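Local coordinates for citrate lyase (Yersinia pestis, PDB 3QLL), which is a putative citrate lyase beta subunit (RipC), a CitE-like protein that probably binds magnesium and may act as a lyase, at residues E165-R168 with G169-V173; L186-A190 with A191-A195; A200-W203 with E204-A207; A227-D231 with V232-S236; L243-D247 with F248-A252. One frame throughout, in Å; residues are numbered along the deposited sequence.

Contact 1. Residues E165-R168 with G169-V173; sequences ESVR and GLNAV
Ser166 and Leu170 are joined through the backbone in the first turn of the short helix 167-171, where Leu170 N donates to Ser166 O at 2.8 Å and Asn171 N to Val167 O at 2.9 Å. The turn is weaker at its far end, where the amide of Ala172 reaches Arg168 O in a bent, weak bond. Ser166 is the N-cap: its OG, held between the backbone N and the carbonyl carbon (chi1 65°), turns back over the start of the helix and accepts from Gly169 N at 3.2 Å. The same hydroxyl also bonds Glu139 OE2, so it has one partner on the helix and one outside it. Val167 and, one turn later, Asn171 lie side by side and point the same way, with Val167 CG1 3.7 Å from Asn171 ND2; Asn171 OD1 is engaged by Arg212. Ser215 and Met219 of the second subunit pack on Val167 and Asn171. Glu165, which takes no part in the turn and whose OE2 accepts from Lys137 N, is a predicted ligand of magnesium and substrate. Glu165 and the serine-capped helix come just after barrel strand 159-164, and sites at the C-terminal ends of the strands are the rule in TIM barrels.

Contact 2. Residues L186-A190 with A191-A195; sequences LIFGA and ADMAA
Phe188 and the selenomethionine at position 193 form the dense part of this strand-to-helix turn. Their side chains cross at about a right angle, and Phe188 CE1 comes within 3.8 Å of Met193 CE, with Met193 CG lying nearly as near the same stretch of ring. The selenomethionine reaches it by leaving the helix with CG anti to the backbone N (chi1 -175°) and then bending at both chi2 and chi3, which brings its methyl to the Phe188 ring. On the ring itself, the amide N of Ala190 sits 3.7 Å above one face, offset toward the rim. Next to this packing the first helical turn closes with two nearly straight bonds, from the amide N of Met193 to Gly189 O at 3.0 Å and from that of Ala194 to Ala190 O at 2.8 Å; Gly189 occupies the N-cap position.

The other side is much looser. Ala191 and Ala195 are exposed, and Asp192 reaches back only as far as a 4.1 Å approach of its CB to Gly189 O. Its carboxylate is a predicted magnesium ligand. Strand 183-188 runs between strands 159-164 and 224-226 of the barrel; helix 203-220 covers Phe188 and Ala190, while Ile164 packs against Met193.

Contact 3. Residues A200-W203 with E204-A207; sequences ASTW and EPLA
The first turn of helix 203-220, one of the outer helices of the barrel, is entered here through a short loop, with Thr202 and Pro205 meeting at the junction. Their side chains cross obliquely: Thr202 OG1 lies 3.3 Å from Pro205 CD, while the carbonyl O of Thr202 approaches the same carbon at 3.2 Å. The hydroxyl is brought against CD and CG of the proline ring by its place between the backbone N and the carbonyl carbon (chi1 55°). Proline suits this first turn because it has no amide hydrogen to donate. Leu206 points back to the loop, its CD1 3.7 Å from Ser201 O. The amide N of Leu206 donates to Trp203 O at 3.2 Å in a bent bond, with the donor standing above the carbonyl plane, a tight opening turn. Ala207 CB adds a light apolar touch, 4.3 Å from Trp203 CD1. The indole projects toward helix 235-248, where it makes a cation-pi contact with Arg244 and an edge-to-face contact with Phe248. Leu206 instead packs on Ala190 and Met193 of helix 190-197, and Pro205 meets Phe248 of the second subunit, placing this turn between two neighbouring helices and a subunit interface.

Contact 4. Residues A227-D231 with V232-S236; sequences APFFD and VHDVS
Phe229 and Asp234 cross with their flat groups steeply inclined, the ring and carboxylate planes 65° apart. Asp234 OD2 lies at the ring edge in its plane, 3.6 Å from Phe229 CZ, while the backbone O of Asp234 approaches Phe229 CE2 obliquely at 3.5 Å. Phe229 arrives there with CG anti to its backbone N (chi1 -174°), which carries the ring toward helix 235-248, whose Leu238 and Glu241 pack on it. Over the centre of one face of this ring lies Phe230 CD1; the Phe230 ring is exposed and poorly ordered.

This is the loop that leads from barrel strand 224-226 into helix 235-248, and its end is an N-cap: Asp234 OD1 accepts from the amide of Gly237, just inside the helix. Asp234 is also the centre of an inverse gamma turn, closed by a weak bond from the amide of Val235 to His233 O.

Asp231 and Asp234 meet at about a right angle, with their carboxylate planes 81° apart and Asp231 CG 3.7 Å from Asp234 CB. Their nearer charged atoms, Asp231 OD2 and Asp234 OD2, remain 4.9 Å from each other. Asp231 instead turns OD1 to the backbone, accepting from the amide N of His233 at 3.1 Å; the donor comes to the anti side of that oxygen and out of the carboxylate plane. The carbonyl O of Asp231 adds a long, weak bond from the amide N of Asp234 at 3.5 Å. Val232 CG2 rests 3.7 Å from Phe230 O.

Contact 5. Residues L243-D247 with F248-A252; sequences LRASD and FGFSA
Ala245 and Phe250 meet where helix 235-248 ends, and the carbonyl O of Ala245 accepts from two amides of the departing chain. The amide N of Phe250 gives it a bond of 3.0 Å, and the amide N of Gly249 a weak, strongly bent one of 3.1 Å. Gly249 divides its hydrogen, for its amide N also donates to Ser246 O at 3.0 Å, coming from above that carbonyl plane. One step earlier the amide N of Phe248 still makes an ordinary helical bond to Arg244 O at 2.9 Å. The bonds from Phe250 to Ala245 and from Gly249 to Ser246, with the positive phi of Gly249 (110°), make a Schellman motif, a backbone shape that glycine readily adopts.

The aromatic residues close round the same acceptors. The Phe250 ring presents its edge to Ala245 O, which lies in the ring plane 3.4 Å from Phe250 CD2, and that CD2 also rests 3.8 Å from Ala245 CB. Phe248 CB lies 3.4 Å from Arg244 O. Helix 203-220 receives both rings, Phe248 packing on Ala211 and Phe250 on Arg210 and Val214. The carbonyls of Arg244, Ala245 and Ser246 are thus met by the amides of Phe248 to Phe250, with the Phe250 ring edge beside Ala245 O, as the chain turns toward strand 252-255.

How the contacts relate
Contacts 1 and 2 each supply one predicted magnesium ligand: Glu165 OE1 and Asp192 OD2 stand 2.9 Å apart, and Met193 CE packs 3.4 Å from Ser166 O. From there the chain passes to contact 3, where Ala190 CB touches Leu206 CD1 at 3.7 Å. Contact 2 also reaches contact 4, with Ala190 CB 3.6 Å from Ala227 CB. Contacts 3 and 5 meet round Trp203, whose CH2 lies 3.5 Å from Ala245 N. Contacts 4 and 5 share helix 235-248, yet their centres are about 16 Å apart. Contact 3 also packs on contact 5 of a neighbouring subunit, and contact 1 touches that subunit too.

Contact 1. Residues E165-R168 with G169-V173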
loop_
_atom_site.group_PDB
_atom_site.type_symbol
_atom_site.label_atom_id
_atom_site.label_comp_id
_atom_site.label_asym_id
_atom_site.label_seq_id
_atom_site.Cartn_x
_atom_site.Cartn_y
_atom_site.Cartn_z
ATOM N N GLU A 165 -2.126 12.645 -9.764
ATOM C CA GLU A 165 -1.896 11.887 -11.008
ATOM C C GLU A 165 -0.437 11.422 -11.163
ATOM O O GLU A 165 -0.029 11.073 -12.257
ATOM C CB GLU A 165 -2.308 12.681 -12.253
ATOM C CG GLU A 165 -2.174 14.190 -12.142
ATOM C CD GLU A 165 -2.846 14.930 -13.296
ATOM O OE1 GLU A 165 -3.508 14.297 -14.168
ATOM O OE2 GLU A 165 -2.780 16.170 -13.288
ATOM N N SER A 166 0.393 11.598 -10.144
ATOM C CA SER A 166 1.822 11.219 -10.273
ATOM C C SER A 166 2.356 10.481 -9.046
ATOM O O SER A 166 1.788 10.584 -7.962
ATOM C CB SER A 166 2.662 12.470 -10.561
ATOM O OG SER A 166 2.613 13.360 -9.455
ATOM N N VAL A 167 3.428 9.708 -9.226
ATOM C CA VAL A 167 4.090 9.067 -8.097
ATOM C C VAL A 167 4.500 10.090 -7.008
ATOM O O VAL A 167 4.340 9.835 -5.801
ATOM C CB VAL A 167 5.331 8.282 -8.546
ATOM C CG1 VAL A 167 6.126 7.838 -7.322
ATOM C CG2 VAL A 167 4.916 7.085 -9.360
ATOM N N ARG A 168 5.075 11.213 -7.427
ATOM C CA ARG A 168 5.429 12.252 -6.468
ATOM C C ARG A 168 4.210 12.764 -5.659
ATOM O O ARG A 168 4.266 12.847 -4.415
ATOM C CB ARG A 168 6.100 13.396 -7.221
ATOM C CG ARG A 168 6.840 14.405 -6.413
ATOM C CD ARG A 168 7.457 15.473 -7.333
ATOM N NE ARG A 168 8.725 15.052 -7.926
ATOM C CZ ARG A 168 9.888 15.159 -7.282
ATOM N NH1 ARG A 168 9.903 15.639 -6.038
ATOM N NH2 ARG A 168 11.023 14.767 -7.853
ATOM N N GLY A 169 3.093 13.005 -6.349
ATOM C CA GLY A 169 1.852 13.379 -5.696
ATOM C C GLY A 169 1.346 12.303 -4.740
ATOM O O GLY A 169 0.945 12.606 -3.614
ATOM N N LEU A 170 1.349 11.052 -5.187
ATOM C CA LEU A 170 0.899 9.959 -4.347
ATOM C C LEU A 170 1.735 9.816 -3.060
ATOM O O LEU A 170 1.184 9.620 -1.979
ATOM C CB LEU A 170 0.943 8.648 -5.131
ATOM C CG LEU A 170 0.378 7.460 -4.352
ATOM C CD1 LEU A 170 -1.083 7.668 -4.027
ATOM C CD2 LEU A 170 0.583 6.219 -5.190
ATOM N N ASN A 171 3.058 9.924 -3.175
ATOM C CA ASN A 171 3.940 9.808 -1.999
ATOM C C ASN A 171 3.736 10.958 -0.997
ATOM O O ASN A 171 4.100 10.845 0.159
ATOM C CB ASN A 171 5.424 9.669 -2.400
ATOM C CG ASN A 171 5.729 8.287 -2.944
ATOM O OD1 ASN A 171 5.003 7.338 -2.669
ATOM N ND2 ASN A 171 6.772 8.165 -3.718
ATOM N N ALA A 172 3.193 12.076 -1.467
ATOM C CA ALA A 172 2.945 13.187 -0.576
ATOM C C ALA A 172 1.448 13.340 -0.294
ATOM O O ALA A 172 1.033 14.396 0.171
ATOM C CB ALA A 172 3.511 14.484 -1.171
ATOM N N VAL A 173 0.642 12.310 -0.583
ATOM C CA VAL A 173 -0.816 12.497 -0.558
ATOM C C VAL A 173 -1.351 12.859 0.837
ATOM O O VAL A 173 -2.287 13.633 0.961
ATOM C CB VAL A 173 -1.614 11.299 -1.192
ATOM C CG1 VAL A 173 -1.657 10.066 -0.265
ATOM C CG2 VAL A 173 -3.026 11.739 -1.556
#

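Contact 2. Residues L186-A190 with A191-A195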
loop_
_atom_site.group_PDB
_atom_site.type_symbol
_atom_site.label_atom_id
_atom_site.label_comp_id
_atom_site.label_asym_id
_atom_site.label_seq_id
_atom_site.Cartn_x
_atom_site.Cartn_y
_atom_site.Cartn_z
ATOM N N LEU A 186 -10.187 15.497 -3.549
ATOM C CA LEU A 186 -9.112 15.119 -4.452
ATOM C C LEU A 186 -9.637 14.161 -5.553
ATOM O O LEU A 186 -10.324 13.175 -5.265
ATOM C CB LEU A 186 -7.987 14.455 -3.675
ATOM C CG LEU A 186 -7.203 15.349 -2.715
ATOM C CD1 LEU A 186 -6.221 14.507 -1.904
ATOM C CD2 LEU A 186 -6.446 16.475 -3.498
ATOM N N ILE A 187 -9.241 14.421 -6.786
ATOM C CA ILE A 187 -9.540 13.560 -7.897
ATOM C C ILE A 187 -8.316 12.647 -8.175
ATOM O O ILE A 187 -7.169 13.075 -8.036
ATOM C CB ILE A 187 -9.882 14.385 -9.180
ATOM C CG1 ILE A 187 -11.118 15.251 -8.941
ATOM C CG2 ILE A 187 -10.108 13.482 -10.373
ATOM C CD1 ILE A 187 -11.351 16.287 -10.003
ATOM N N PHE A 188 -8.562 11.363 -8.436
ATOM C CA PHE A 188 -7.504 10.443 -8.856
ATOM C C PHE A 188 -7.277 10.595 -10.332
ATOM O O PHE A 188 -8.227 10.585 -11.129
ATOM C CB PHE A 188 -7.906 9.009 -8.572
ATOM C CG PHE A 188 -6.822 7.986 -8.847
ATOM C CD1 PHE A 188 -5.563 8.107 -8.268
ATOM C CD2 PHE A 188 -7.084 6.875 -9.647
ATOM C CE1 PHE A 188 -4.569 7.149 -8.490
ATOM C CE2 PHE A 188 -6.087 5.906 -9.880
ATOM C CZ PHE A 188 -4.833 6.044 -9.302
ATOM N N GLY A 189 -6.027 10.723 -10.744
ATOM C CA GLY A 189 -5.778 10.770 -12.184
ATOM C C GLY A 189 -5.160 9.450 -12.647
ATOM O O GLY A 189 -3.925 9.362 -12.795
ATOM N N ALA A 190 -6.001 8.436 -12.879
ATOM C CA ALA A 190 -5.528 7.072 -13.199
ATOM C C ALA A 190 -4.625 7.022 -14.443
ATOM O O ALA A 190 -3.550 6.414 -14.394
ATOM C CB ALA A 190 -6.717 6.093 -13.351
ATOM N N ALA A 191 -5.016 7.686 -15.516
ATOM C CA ALA A 191 -4.272 7.580 -16.791
ATOM C C ALA A 191 -2.831 8.142 -16.646
ATOM O O ALA A 191 -1.893 7.553 -17.153
ATOM C CB ALA A 191 -5.027 8.274 -17.942
ATOM N N ASP A 192 -2.665 9.299 -16.005
ATOM C CA ASP A 192 -1.303 9.817 -15.774
ATOM C C ASP A 192 -0.506 9.021 -14.741
ATOM O O ASP A 192 0.707 8.809 -14.901
ATOM C CB ASP A 192 -1.347 11.299 -15.405
ATOM C CG ASP A 192 -1.550 12.194 -16.630
ATOM O OD1 ASP A 192 -0.950 11.890 -17.680
ATOM O OD2 ASP A 192 -2.324 13.177 -16.566
HETATM N N MSE A 193 -1.201 8.567 -13.699
HETATM C CA MSE A 193 -0.630 7.725 -12.636
HETATM C C MSE A 193 -0.050 6.420 -13.228
HETATM O O MSE A 193 1.112 6.095 -13.002
HETATM C CB MSE A 193 -1.698 7.417 -11.569
HETATM C CG MSE A 193 -1.163 6.627 -10.324
HETATM SE SE MSE A 193 0.105 7.834 -9.395
HETATM C CE MSE A 193 -1.218 8.962 -8.428
ATOM N N ALA A 194 -0.853 5.720 -14.037
ATOM C CA ALA A 194 -0.386 4.511 -14.737
ATOM C C ALA A 194 0.808 4.809 -15.643
ATOM O O ALA A 194 1.811 4.085 -15.618
ATOM C CB ALA A 194 -1.539 3.885 -15.562
ATOM N N ALA A 195 0.738 5.925 -16.360
ATOM C CA ALA A 195 1.816 6.293 -17.266
ATOM C C ALA A 195 3.081 6.662 -16.498
ATOM O O ALA A 195 4.153 6.277 -16.890
ATOM C CB ALA A 195 1.378 7.462 -18.189
#

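Contact 3. Residues A200-W203 with E204-A207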
loop_
_atom_site.group_PDB
_atom_site.type_symbol
_atom_site.label_atom_id
_atom_site.label_comp_id
_atom_site.label_asym_id
_atom_site.label_seq_id
_atom_site.Cartn_x
_atom_site.Cartn_y
_atom_site.Cartn_z
ATOM N N ALA A 200 -0.230 -0.457 -16.519
ATOM C CA ALA A 200 -1.511 -0.405 -17.242
ATOM C C ALA A 200 -2.544 0.390 -16.437
ATOM O O ALA A 200 -2.443 0.466 -15.225
ATOM C CB ALA A 200 -2.032 -1.837 -17.539
ATOM N N SER A 201 -3.522 0.975 -17.121
ATOM C CA SER A 201 -4.616 1.756 -16.524
ATOM C C SER A 201 -5.661 0.948 -15.753
ATOM O O SER A 201 -6.592 1.519 -15.168
ATOM C CB SER A 201 -5.318 2.591 -17.592
ATOM O OG SER A 201 -4.535 3.681 -17.968
ATOM N N THR A 202 -5.603 -0.368 -15.877
ATOM C CA THR A 202 -6.554 -1.238 -15.204
ATOM C C THR A 202 -6.520 -1.120 -13.657
ATOM O O THR A 202 -5.585 -0.554 -13.076
ATOM C CB THR A 202 -6.368 -2.665 -15.620
ATOM O OG1 THR A 202 -5.015 -3.077 -15.395
ATOM C CG2 THR A 202 -6.757 -2.768 -17.134
ATOM N N TRP A 203 -7.643 -1.500 -13.046
ATOM C CA TRP A 203 -7.848 -1.461 -11.599
ATOM C C TRP A 203 -6.668 -1.945 -10.708
ATOM O O TRP A 203 -6.256 -1.236 -9.783
ATOM C CB TRP A 203 -9.120 -2.214 -11.204
ATOM C CG TRP A 203 -9.479 -1.927 -9.762
ATOM C CD1 TRP A 203 -9.141 -2.676 -8.654
ATOM C CD2 TRP A 203 -10.229 -0.797 -9.267
ATOM N NE1 TRP A 203 -9.647 -2.080 -7.512
ATOM C CE2 TRP A 203 -10.311 -0.932 -7.854
ATOM C CE3 TRP A 203 -10.858 0.296 -9.875
ATOM C CZ2 TRP A 203 -11.000 -0.013 -7.046
ATOM C CZ3 TRP A 203 -11.538 1.239 -9.056
ATOM C CH2 TRP A 203 -11.604 1.066 -7.665
ATOM N N GLU A 204 -6.202 -3.164 -10.978
ATOM C CA GLU A 204 -5.277 -3.886 -10.104
ATOM C C GLU A 204 -3.935 -3.167 -9.922
ATOM O O GLU A 204 -3.526 -2.925 -8.780
ATOM C CB GLU A 204 -5.085 -5.376 -10.553
ATOM C CG GLU A 204 -6.394 -6.202 -10.474
ATOM C CD GLU A 204 -7.205 -6.223 -11.809
ATOM O OE1 GLU A 204 -6.911 -5.394 -12.718
ATOM O OE2 GLU A 204 -8.114 -7.081 -11.965
ATOM N N PRO A 205 -3.290 -2.733 -11.033
ATOM C CA PRO A 205 -2.004 -2.036 -10.872
ATOM C C PRO A 205 -2.104 -0.705 -10.128
ATOM O O PRO A 205 -1.039 -0.208 -9.730
ATOM C CB PRO A 205 -1.569 -1.777 -12.325
ATOM C CG PRO A 205 -2.245 -2.787 -13.100
ATOM C CD PRO A 205 -3.584 -2.986 -12.449
ATOM N N LEU A 206 -3.305 -0.151 -10.024
ATOM C CA LEU A 206 -3.566 1.131 -9.418
ATOM C C LEU A 206 -4.308 1.024 -8.064
ATOM O O LEU A 206 -4.569 2.043 -7.418
ATOM C CB LEU A 206 -4.371 2.043 -10.391
ATOM C CG LEU A 206 -3.677 2.441 -11.700
ATOM C CD1 LEU A 206 -4.568 3.194 -12.626
ATOM C CD2 LEU A 206 -2.349 3.216 -11.411
ATOM N N ALA A 207 -4.606 -0.195 -7.631
ATOM C CA ALA A 207 -5.404 -0.392 -6.427
ATOM C C ALA A 207 -4.732 0.186 -5.182
ATOM O O ALA A 207 -5.394 0.792 -4.342
ATOM C CB ALA A 207 -5.710 -1.868 -6.230
#

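Contact 4. Residues A227-D231 with V232-S236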
loop_
_atom_site.group_PDB
_atom_site.type_symbol
_atom_site.label_atom_id
_atom_site.label_comp_id
_atom_site.label_asym_id
_atom_site.label_seq_id
_atom_site.Cartn_x
_atom_site.Cartn_y
_atom_site.Cartn_z
ATOM N N ALA A 227 -11.160 8.704 -10.898
ATOM C CA ALA A 227 -10.779 8.978 -12.262
ATOM C C ALA A 227 -11.927 8.723 -13.221
ATOM O O ALA A 227 -12.819 7.925 -12.930
ATOM C CB ALA A 227 -9.562 8.138 -12.642
ATOM N N PRO A 228 -11.908 9.427 -14.364
ATOM C CA PRO A 228 -12.859 9.123 -15.438
ATOM C C PRO A 228 -12.549 7.767 -16.071
ATOM O O PRO A 228 -11.373 7.402 -16.193
ATOM C CB PRO A 228 -12.629 10.247 -16.459
ATOM C CG PRO A 228 -11.261 10.783 -16.164
ATOM C CD PRO A 228 -11.010 10.554 -14.688
ATOM N N PHE A 229 -13.585 7.072 -16.535
ATOM C CA PHE A 229 -13.384 5.831 -17.257
ATOM C C PHE A 229 -13.281 6.211 -18.710
ATOM O O PHE A 229 -14.146 6.917 -19.225
ATOM C CB PHE A 229 -14.557 4.874 -17.015
ATOM C CG PHE A 229 -14.370 3.501 -17.612
ATOM C CD1 PHE A 229 -13.505 2.578 -17.050
ATOM C CD2 PHE A 229 -15.137 3.106 -18.711
ATOM C CE1 PHE A 229 -13.347 1.297 -17.615
ATOM C CE2 PHE A 229 -14.997 1.838 -19.279
ATOM C CZ PHE A 229 -14.101 0.934 -18.727
ATOM N N PHE A 230 -12.248 5.708 -19.370
ATOM C CA PHE A 230 -11.901 6.099 -20.744
ATOM C C PHE A 230 -12.917 5.637 -21.810
ATOM O O PHE A 230 -13.328 6.441 -22.645
ATOM C CB PHE A 230 -10.483 5.593 -21.107
ATOM C CG PHE A 230 -10.377 4.083 -21.267
ATOM C CD1 PHE A 230 -10.688 3.235 -20.209
ATOM C CD2 PHE A 230 -9.979 3.513 -22.474
ATOM C CE1 PHE A 230 -10.607 1.851 -20.348
ATOM C CE2 PHE A 230 -9.892 2.124 -22.617
ATOM C CZ PHE A 230 -10.206 1.295 -21.549
ATOM N N ASP A 231 -13.239 4.342 -21.852
ATOM C CA ASP A 231 -14.097 3.802 -22.909
ATOM C C ASP A 231 -15.574 4.219 -22.731
ATOM O O ASP A 231 -16.311 3.668 -21.905
ATOM C CB ASP A 231 -13.963 2.277 -22.946
ATOM C CG ASP A 231 -14.239 1.695 -24.309
ATOM O OD1 ASP A 231 -14.969 2.323 -25.100
ATOM O OD2 ASP A 231 -13.676 0.622 -24.606
ATOM N N VAL A 232 -16.024 5.119 -23.591
ATOM C CA VAL A 232 -17.413 5.566 -23.604
ATOM C C VAL A 232 -18.374 4.470 -24.053
ATOM O O VAL A 232 -19.540 4.464 -23.651
ATOM C CB VAL A 232 -17.591 6.772 -24.540
ATOM C CG1 VAL A 232 -18.802 7.588 -24.123
ATOM C CG2 VAL A 232 -16.315 7.627 -24.572
ATOM N N HIS A 233 -17.866 3.526 -24.844
ATOM C CA HIS A 233 -18.704 2.484 -25.413
ATOM C C HIS A 233 -18.859 1.298 -24.480
ATOM O O HIS A 233 -19.844 0.577 -24.572
ATOM C CB HIS A 233 -18.157 2.029 -26.753
ATOM C CG HIS A 233 -18.140 3.117 -27.768
ATOM N ND1 HIS A 233 -19.176 4.015 -27.899
ATOM C CD2 HIS A 233 -17.221 3.457 -28.700
ATOM C CE1 HIS A 233 -18.893 4.868 -28.865
ATOM N NE2 HIS A 233 -17.715 4.550 -29.370
ATOM N N ASP A 234 -17.889 1.101 -23.590
ATOM C CA ASP A 234 -17.932 0.012 -22.623
ATOM C C ASP A 234 -18.674 0.426 -21.353
ATOM O O ASP A 234 -18.059 0.576 -20.273
ATOM C CB ASP A 234 -16.496 -0.453 -22.299
ATOM C CG ASP A 234 -16.453 -1.590 -21.281
ATOM O OD1 ASP A 234 -17.479 -2.275 -21.096
ATOM O OD2 ASP A 234 -15.382 -1.843 -20.702
ATOM N N VAL A 235 -20.001 0.485 -21.453
ATOM C CA VAL A 235 -20.863 0.790 -20.303
ATOM C C VAL A 235 -20.707 -0.229 -19.136
ATOM O O VAL A 235 -20.728 0.149 -17.967
ATOM C CB VAL A 235 -22.363 0.894 -20.755
ATOM C CG1 VAL A 235 -22.821 -0.400 -21.428
ATOM C CG2 VAL A 235 -23.301 1.291 -19.620
ATOM N N SER A 236 -20.520 -1.505 -19.453
ATOM C CA SER A 236 -20.208 -2.501 -18.433
ATOM C C SER A 236 -18.939 -2.114 -17.630
ATOM O O SER A 236 -18.940 -2.168 -16.409
ATOM C CB SER A 236 -20.058 -3.880 -19.058
ATOM O OG SER A 236 -19.712 -4.793 -18.039
#

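Contact 5. Residues L243-D247 with F248-A252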
loop_
_atom_site.group_PDB
_atom_site.type_symbol
_atom_site.label_atom_id
_atom_site.label_comp_id
_atom_site.label_asym_id
_atom_site.label_seq_id
_atom_site.Cartn_x
_atom_site.Cartn_y
_atom_site.Cartn_z
ATOM N N LEU A 243 -18.633 0.961 -9.178
ATOM C CA LEU A 243 -18.944 0.156 -8.007
ATOM C C LEU A 243 -17.711 -0.168 -7.147
ATOM O O LEU A 243 -17.753 -0.082 -5.915
ATOM C CB LEU A 243 -19.629 -1.135 -8.444
ATOM C CG LEU A 243 -21.115 -0.994 -8.772
ATOM C CD1 LEU A 243 -21.673 -2.295 -9.377
ATOM C CD2 LEU A 243 -21.925 -0.517 -7.568
ATOM N N ARG A 244 -16.630 -0.583 -7.805
ATOM C CA ARG A 244 -15.348 -0.830 -7.130
ATOM C C ARG A 244 -14.880 0.415 -6.392
ATOM O O ARG A 244 -14.407 0.323 -5.249
ATOM C CB ARG A 244 -14.271 -1.274 -8.125
ATOM C CG ARG A 244 -14.333 -2.746 -8.469
ATOM C CD ARG A 244 -13.177 -3.180 -9.393
ATOM N NE ARG A 244 -12.365 -4.232 -8.783
ATOM C CZ ARG A 244 -11.580 -5.070 -9.459
ATOM N NH1 ARG A 244 -11.474 -4.964 -10.779
ATOM N NH2 ARG A 244 -10.885 -6.005 -8.818
ATOM N N ALA A 245 -15.013 1.571 -7.047
ATOM C CA ALA A 245 -14.601 2.847 -6.449
ATOM C C ALA A 245 -15.461 3.160 -5.227
ATOM O O ALA A 245 -14.969 3.569 -4.152
ATOM C CB ALA A 245 -14.681 3.959 -7.456
ATOM N N SER A 246 -16.751 2.942 -5.394
ATOM C CA SER A 246 -17.671 3.155 -4.304
ATOM C C SER A 246 -17.317 2.250 -3.120
ATOM O O SER A 246 -17.246 2.708 -1.989
ATOM C CB SER A 246 -19.112 2.919 -4.765
ATOM O OG SER A 246 -20.015 2.954 -3.684
ATOM N N ASP A 247 -17.016 0.992 -3.407
ATOM C CA ASP A 247 -16.621 0.036 -2.380
ATOM C C ASP A 247 -15.333 0.426 -1.689
ATOM O O ASP A 247 -15.136 0.148 -0.485
ATOM C CB ASP A 247 -16.471 -1.349 -2.998
ATOM C CG ASP A 247 -17.795 -2.007 -3.256
ATOM O OD1 ASP A 247 -18.830 -1.459 -2.828
ATOM O OD2 ASP A 247 -17.800 -3.061 -3.911
ATOM N N PHE A 248 -14.423 1.001 -2.477
ATOM C CA PHE A 248 -13.146 1.473 -1.940
ATOM C C PHE A 248 -13.292 2.680 -0.994
ATOM O O PHE A 248 -12.436 2.895 -0.118
ATOM C CB PHE A 248 -12.190 1.816 -3.092
ATOM C CG PHE A 248 -11.132 0.827 -3.311
ATOM C CD1 PHE A 248 -11.436 -0.532 -3.376
ATOM C CD2 PHE A 248 -9.806 1.224 -3.443
ATOM C CE1 PHE A 248 -10.447 -1.471 -3.585
ATOM C CE2 PHE A 248 -8.798 0.290 -3.648
ATOM C CZ PHE A 248 -9.122 -1.064 -3.718
ATOM N N GLY A 249 -14.420 3.398 -1.126
ATOM C CA GLY A 249 -14.687 4.607 -0.353
ATOM C C GLY A 249 -14.682 5.951 -1.080
ATOM O O GLY A 249 -14.764 6.985 -0.452
ATOM N N PHE A 250 -14.502 5.939 -2.391
ATOM C CA PHE A 250 -14.783 7.092 -3.266
ATOM C C PHE A 250 -16.265 7.519 -3.156
ATOM O O PHE A 250 -17.153 6.666 -3.018
ATOM C CB PHE A 250 -14.455 6.768 -4.745
ATOM C CG PHE A 250 -12.977 6.691 -5.046
ATOM C CD1 PHE A 250 -12.254 7.833 -5.374
ATOM C CD2 PHE A 250 -12.300 5.488 -4.948
ATOM C CE1 PHE A 250 -10.887 7.761 -5.625
ATOM C CE2 PHE A 250 -10.951 5.403 -5.193
ATOM C CZ PHE A 250 -10.237 6.535 -5.538
ATOM N N SER A 251 -16.510 8.834 -3.182
ATOM C CA SER A 251 -17.851 9.383 -3.003
ATOM C C SER A 251 -18.372 9.833 -4.336
ATOM O O SER A 251 -19.557 10.147 -4.466
ATOM C CB SER A 251 -17.814 10.603 -2.056
ATOM O OG SER A 251 -17.208 10.273 -0.815
ATOM N N ALA A 252 -17.478 9.913 -5.318
ATOM C CA ALA A 252 -17.850 10.440 -6.615
ATOM C C ALA A 252 -16.892 9.956 -7.659
ATOM O O ALA A 252 -15.823 9.473 -7.338
ATOM C CB ALA A 252 -17.899 11.954 -6.595
#